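Local structure of ketol-acid reductoisomerase (NAD(+)) (uncultured archaeon GZfos26G2, 4XDY) at residues A92-E95 with N96-P100; A228-E231 with C232-M236. The protein catalyses the magnesium-dependent alkyl migration and NADH-dependent reduction of 2-acetolactate in the biosynthesis of branched-chain amino acids. All blocks are in the same frame, centred on the assembly; numbering follows the deposited sequence.

Contact 1. Residues A92-E95 with N96-P100; sequences AIYE and NQIKP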
loop_
_atom_site.group_PDB
_atom_site.type_symbol
_atom_site.label_atom_id
_atom_site.label_comp_id
_atom_site.label_asym_id
_atom_site.label_seq_id
_atom_site.Cartn_x
_atom_site.Cartn_y
_atom_site.Cartn_z
ATOM N N ALA A 92 -3.290 28.722 19.525
ATOM C CA ALA A 92 -3.211 30.199 19.430
ATOM C C ALA A 92 -4.370 30.753 18.587
ATOM O O ALA A 92 -4.906 31.767 18.963
ATOM C CB ALA A 92 -1.882 30.663 18.840
ATOM N N ILE A 93 -4.716 30.105 17.454
ATOM C CA ILE A 93 -5.740 30.561 16.592
ATOM C C ILE A 93 -7.107 30.424 17.320
ATOM O O ILE A 93 -7.958 31.317 17.277
ATOM C CB ILE A 93 -5.717 29.814 15.251
ATOM C CG1 ILE A 93 -4.444 30.238 14.486
ATOM C CG2 ILE A 93 -6.906 30.225 14.449
ATOM C CD1 ILE A 93 -4.235 29.502 13.220
ATOM N N TYR A 94 -7.258 29.351 18.081
ATOM C CA TYR A 94 -8.479 29.163 18.839
ATOM C C TYR A 94 -8.636 30.342 19.828
ATOM O O TYR A 94 -9.699 30.963 19.911
ATOM C CB TYR A 94 -8.450 27.811 19.604
ATOM C CG TYR A 94 -9.493 27.744 20.643
ATOM C CD1 TYR A 94 -10.841 27.433 20.285
ATOM C CD2 TYR A 94 -9.203 28.018 21.947
ATOM C CE1 TYR A 94 -11.827 27.440 21.259
ATOM C CE2 TYR A 94 -10.211 27.986 22.929
ATOM C CZ TYR A 94 -11.518 27.724 22.547
ATOM O OH TYR A 94 -12.492 27.722 23.573
ATOM N N GLU A 95 -7.601 30.602 20.604
ATOM C CA GLU A 95 -7.657 31.592 21.655
ATOM C C GLU A 95 -7.949 32.954 21.067
ATOM O O GLU A 95 -8.833 33.682 21.575
ATOM C CB GLU A 95 -6.355 31.672 22.466
ATOM C CG GLU A 95 -6.171 30.518 23.387
ATOM C CD GLU A 95 -7.200 30.529 24.524
ATOM O OE1 GLU A 95 -7.667 31.625 24.957
ATOM O OE2 GLU A 95 -7.554 29.421 24.982
ATOM N N ASN A 96 -7.250 33.284 19.993
ATOM C CA ASN A 96 -7.388 34.641 19.399
ATOM C C ASN A 96 -8.559 34.892 18.486
ATOM O O ASN A 96 -9.112 35.997 18.432
ATOM C CB ASN A 96 -6.139 35.009 18.634
ATOM C CG ASN A 96 -4.912 34.988 19.521
ATOM O OD1 ASN A 96 -4.985 35.245 20.699
ATOM N ND2 ASN A 96 -3.795 34.600 18.963
ATOM N N GLN A 97 -8.896 33.939 17.663
ATOM C CA GLN A 97 -9.794 34.154 16.545
ATOM C C GLN A 97 -11.139 33.418 16.662
ATOM O O GLN A 97 -12.098 33.802 15.983
ATOM C CB GLN A 97 -9.168 33.831 15.221
ATOM C CG GLN A 97 -7.889 34.603 14.973
ATOM C CD GLN A 97 -7.250 34.229 13.658
ATOM O OE1 GLN A 97 -6.041 33.832 13.630
ATOM N NE2 GLN A 97 -7.981 34.294 12.603
ATOM N N ILE A 98 -11.188 32.397 17.514
ATOM C CA ILE A 98 -12.357 31.498 17.529
ATOM C C ILE A 98 -13.104 31.646 18.846
ATOM O O ILE A 98 -14.331 31.894 18.833
ATOM C CB ILE A 98 -11.998 30.009 17.306
ATOM C CG1 ILE A 98 -11.504 29.782 15.881
ATOM C CG2 ILE A 98 -13.235 29.177 17.610
ATOM C CD1 ILE A 98 -10.985 28.405 15.521
ATOM N N LYS A 99 -12.395 31.520 19.953
ATOM C CA LYS A 99 -12.966 31.507 21.273
ATOM C C LYS A 99 -13.898 32.719 21.498
ATOM O O LYS A 99 -15.007 32.535 21.979
ATOM C CB LYS A 99 -11.915 31.452 22.357
ATOM C CG LYS A 99 -12.505 31.361 23.768
ATOM C CD LYS A 99 -11.441 31.477 24.837
ATOM C CE LYS A 99 -12.025 32.065 26.075
ATOM N NZ LYS A 99 -11.148 31.737 27.211
ATOM N N PRO A 100 -13.494 33.944 21.099
ATOM C CA PRO A 100 -14.467 35.070 21.361
ATOM C C PRO A 100 -15.739 35.049 20.594
ATOM O O PRO A 100 -16.673 35.768 20.961
ATOM C CB PRO A 100 -13.654 36.310 20.966
ATOM C CG PRO A 100 -12.197 35.889 21.197
ATOM C CD PRO A 100 -12.212 34.463 20.589
#
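The side chain of K99 runs obliquely over Y94 and alongside E95, and its atoms can be followed outward one by one. K99 CB sits over one face of the Y94 ring, 4.0 Å from the centroid and 23° off the ring normal, a CH-pi contact displaced toward the rim. With CG anti to the backbone N (chi1 -177°), the extended chain continues past the phenol end, where K99 CG comes 3.6 Å from Y94 OH. K99 CD then lies 3.8 Å from E95 OE1. At the tip, K99 NZ remains 4.1 Å from E95 OE1, beyond salt-bridge range, so any attraction between these charges is probably long-range. The other carboxylate oxygen of E95 lies in the plane of the Y94 ring, at its edge. This lies where helix 90-98 gives way to a 3-10 segment at 99-100, in the beta-alpha-beta unit of the Rossmann domain that joins strands 80-83 and 107-110. The turn widens to a pi-type geometry here: Y94 O accepts K99 N, five residues on, at 2.8 Å with an N-H...O angle of 168°, and also I98 N at 3.2 Å. I98 crosses Y94 at about a right angle, its CG2 4.0 Å from Y94 CD1, before packing on V81 and I83 of the neighbouring strand. The tyrosine itself is buried against L102, I121 and P124; an alanine here would probably open a gap beside those three residues and deprive the K99 chain of the ring that supports its CB and CG. One residue back, the I93 side chain touches the bound NADH as well as L85 and I71, while its CG2 lies 3.8 Å from Q97 OE1.

Contact 2. Residues A228-E231 with C232-M236; sequences AYFE and CVHEM. With HIO (N-hydroxy-N-isopropyloxamic acid), chain I.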
loop_
_atom_site.group_PDB
_atom_site.type_symbol
_atom_site.label_atom_id
_atom_site.label_comp_id
_atom_site.label_asym_id
_atom_site.label_seq_id
_atom_site.Cartn_x
_atom_site.Cartn_y
_atom_site.Cartn_z
ATOM N N ALA A 228 15.835 -1.535 -7.051
ATOM C CA ALA A 228 15.436 -1.378 -5.682
ATOM C C ALA A 228 14.194 -0.597 -5.541
ATOM O O ALA A 228 13.311 -0.937 -4.769
ATOM C CB ALA A 228 16.559 -0.789 -4.859
ATOM N N TYR A 229 14.015 0.449 -6.357
ATOM C CA TYR A 229 12.719 1.156 -6.379
ATOM C C TYR A 229 11.497 0.376 -6.798
ATOM O O TYR A 229 10.476 0.432 -6.137
ATOM C CB TYR A 229 12.825 2.498 -7.221
ATOM C CG TYR A 229 11.511 3.239 -7.185
ATOM C CD1 TYR A 229 10.567 3.113 -8.162
ATOM C CD2 TYR A 229 11.290 4.201 -6.242
ATOM C CE1 TYR A 229 9.328 3.738 -8.081
ATOM C CE2 TYR A 229 10.107 4.853 -6.157
ATOM C CZ TYR A 229 9.144 4.646 -7.049
ATOM O OH TYR A 229 7.972 5.334 -6.911
ATOM N N PHE A 230 11.583 -0.368 -7.904
ATOM C CA PHE A 230 10.470 -1.098 -8.387
ATOM C C PHE A 230 10.120 -2.209 -7.359
ATOM O O PHE A 230 8.963 -2.493 -7.103
ATOM C CB PHE A 230 10.797 -1.749 -9.683
ATOM C CG PHE A 230 10.809 -0.784 -10.902
ATOM C CD1 PHE A 230 9.868 0.249 -10.999
ATOM C CD2 PHE A 230 11.690 -0.951 -11.902
ATOM C CE1 PHE A 230 9.818 1.103 -12.128
ATOM C CE2 PHE A 230 11.703 -0.097 -13.013
ATOM C CZ PHE A 230 10.758 0.897 -13.102
ATOM N N GLU A 231 11.138 -2.843 -6.820
ATOM C CA GLU A 231 10.931 -3.945 -5.853
ATOM C C GLU A 231 10.369 -3.443 -4.537
ATOM O O GLU A 231 9.509 -4.100 -3.980
ATOM C CB GLU A 231 12.230 -4.675 -5.579
ATOM C CG GLU A 231 12.119 -5.866 -4.663
ATOM C CD GLU A 231 11.396 -7.031 -5.264
ATOM O OE1 GLU A 231 11.476 -7.278 -6.475
ATOM O OE2 GLU A 231 10.671 -7.743 -4.533
ATOM N N CYS A 232 10.942 -2.393 -3.934
ATOM C CA CYS A 232 10.634 -2.020 -2.557
ATOM C C CYS A 232 9.547 -0.960 -2.432
ATOM O O CYS A 232 8.978 -0.819 -1.380
ATOM C CB CYS A 232 11.889 -1.534 -1.838
ATOM S SG CYS A 232 13.221 -2.720 -1.643
ATOM N N VAL A 233 9.329 -0.171 -3.482
ATOM C CA VAL A 233 8.356 0.929 -3.421
ATOM C C VAL A 233 7.230 0.791 -4.416
ATOM O O VAL A 233 6.068 0.706 -3.987
ATOM C CB VAL A 233 9.068 2.308 -3.620
ATOM C CG1 VAL A 233 8.063 3.444 -3.457
ATOM C CG2 VAL A 233 10.234 2.454 -2.642
ATOM N N HIS A 234 7.496 0.725 -5.727
ATOM C CA HIS A 234 6.409 0.665 -6.677
ATOM C C HIS A 234 5.508 -0.580 -6.452
ATOM O O HIS A 234 4.310 -0.472 -6.439
ATOM C CB HIS A 234 6.948 0.650 -8.109
ATOM C CG HIS A 234 5.914 0.778 -9.144
ATOM N ND1 HIS A 234 5.454 2.021 -9.575
ATOM C CD2 HIS A 234 5.196 -0.150 -9.831
ATOM C CE1 HIS A 234 4.464 1.832 -10.433
ATOM N NE2 HIS A 234 4.355 0.547 -10.688
ATOM N N GLU A 235 6.103 -1.727 -6.164
ATOM C CA GLU A 235 5.301 -2.949 -5.992
ATOM C C GLU A 235 4.536 -2.969 -4.673
ATOM O O GLU A 235 3.509 -3.632 -4.545
ATOM C CB GLU A 235 6.187 -4.169 -6.128
ATOM C CG GLU A 235 5.352 -5.436 -6.322
ATOM C CD GLU A 235 6.154 -6.652 -6.674
ATOM O OE1 GLU A 235 7.352 -6.584 -6.985
ATOM O OE2 GLU A 235 5.512 -7.771 -6.630
ATOM N N MET A 236 4.948 -2.167 -3.707
ATOM C CA MET A 236 4.256 -2.171 -2.416
ATOM C C MET A 236 2.791 -1.821 -2.538
ATOM O O MET A 236 1.914 -2.421 -1.864
ATOM C CB MET A 236 4.928 -1.217 -1.487
ATOM C CG MET A 236 4.396 -1.143 -0.065
ATOM S SD MET A 236 4.689 -2.706 0.867
ATOM C CE MET A 236 6.271 -2.303 1.500
HETATM C C1 HIO I . 6.255 -13.625 -5.950
HETATM O O11 HIO I . 7.101 -14.488 -5.921
HETATM O O12 HIO I . 5.041 -13.771 -5.931
HETATM C C2 HIO I . 6.808 -12.244 -6.244
HETATM O O2 HIO I . 7.932 -12.180 -6.799
HETATM N N3 HIO I . 6.185 -11.127 -6.014
HETATM O O3 HIO I . 6.765 -9.967 -6.775
HETATM C C4 HIO I . 5.018 -10.951 -5.170
HETATM C C41 HIO I . 5.213 -9.917 -4.047
HETATM C C42 HIO I . 3.909 -10.565 -6.142
HETATM O O HOH W 1 5.830 4.501 -8.326
HETATM O O HOH W 2 9.190 -8.369 -7.446
#
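V233 packs onto Y229 on the close-fitting side of this helical turn: its CB stands over one ring face, 26° off the normal, and CG1 reaches 3.7 Å from Y229 CE2. V233 CG1 lies anti to the backbone N (chi1 -176°), which carries it along the ring toward OH. The backbone widens to a pi-type turn: H234 N, five residues on, bonds to Y229 O at 3.0 Å, which also accepts V233 N at 3.0 Å, and E235 N bonds to F230 O. Water 1, in the plane of both rings, joins Y229 OH (2.7 Å) to H234 ND1 (2.8 Å); the phenol is also hydrogen-bonded to R326.

The acidic side is looser, though buried as well. E231 OE1 and E235 OE1 stay 4.2 Å apart, and water 2 spans them by donating to each. From the second subunit, K135 makes a long, weak ion pair with E231, and E194 brings its carboxylate close. E235, extended beyond CG, brings OE2 to 2.5 Å from O3 of the inhibitor HIO. Both glutamates are predicted ligands of the second magnesium, consistent with the ketol-acid reductoisomerase active site, here formed between the knotted C-terminal domain and the second subunit.

Overall arrangement
Starting from the N terminus, the chain first builds the Rossmann domain, where contact 1 forms in the C-terminal part of helix 90-98, between strands 80-83 and 107-110. Contact 2 comes later, in the first part of helix 225-254 of the knotted C-terminal domain. Each joins residues three to five apart along its helix and closes no long loop. They follow in series, neither nested nor crossed, with centres 45 Å apart on opposite sides of the chain's centre and nearest atoms about 33 Å apart. Contact 1 borders the cofactor and contact 2 the inhibitor; because contact 2 meets residues of the second subunit, the two probably serve different active sites of the dimer.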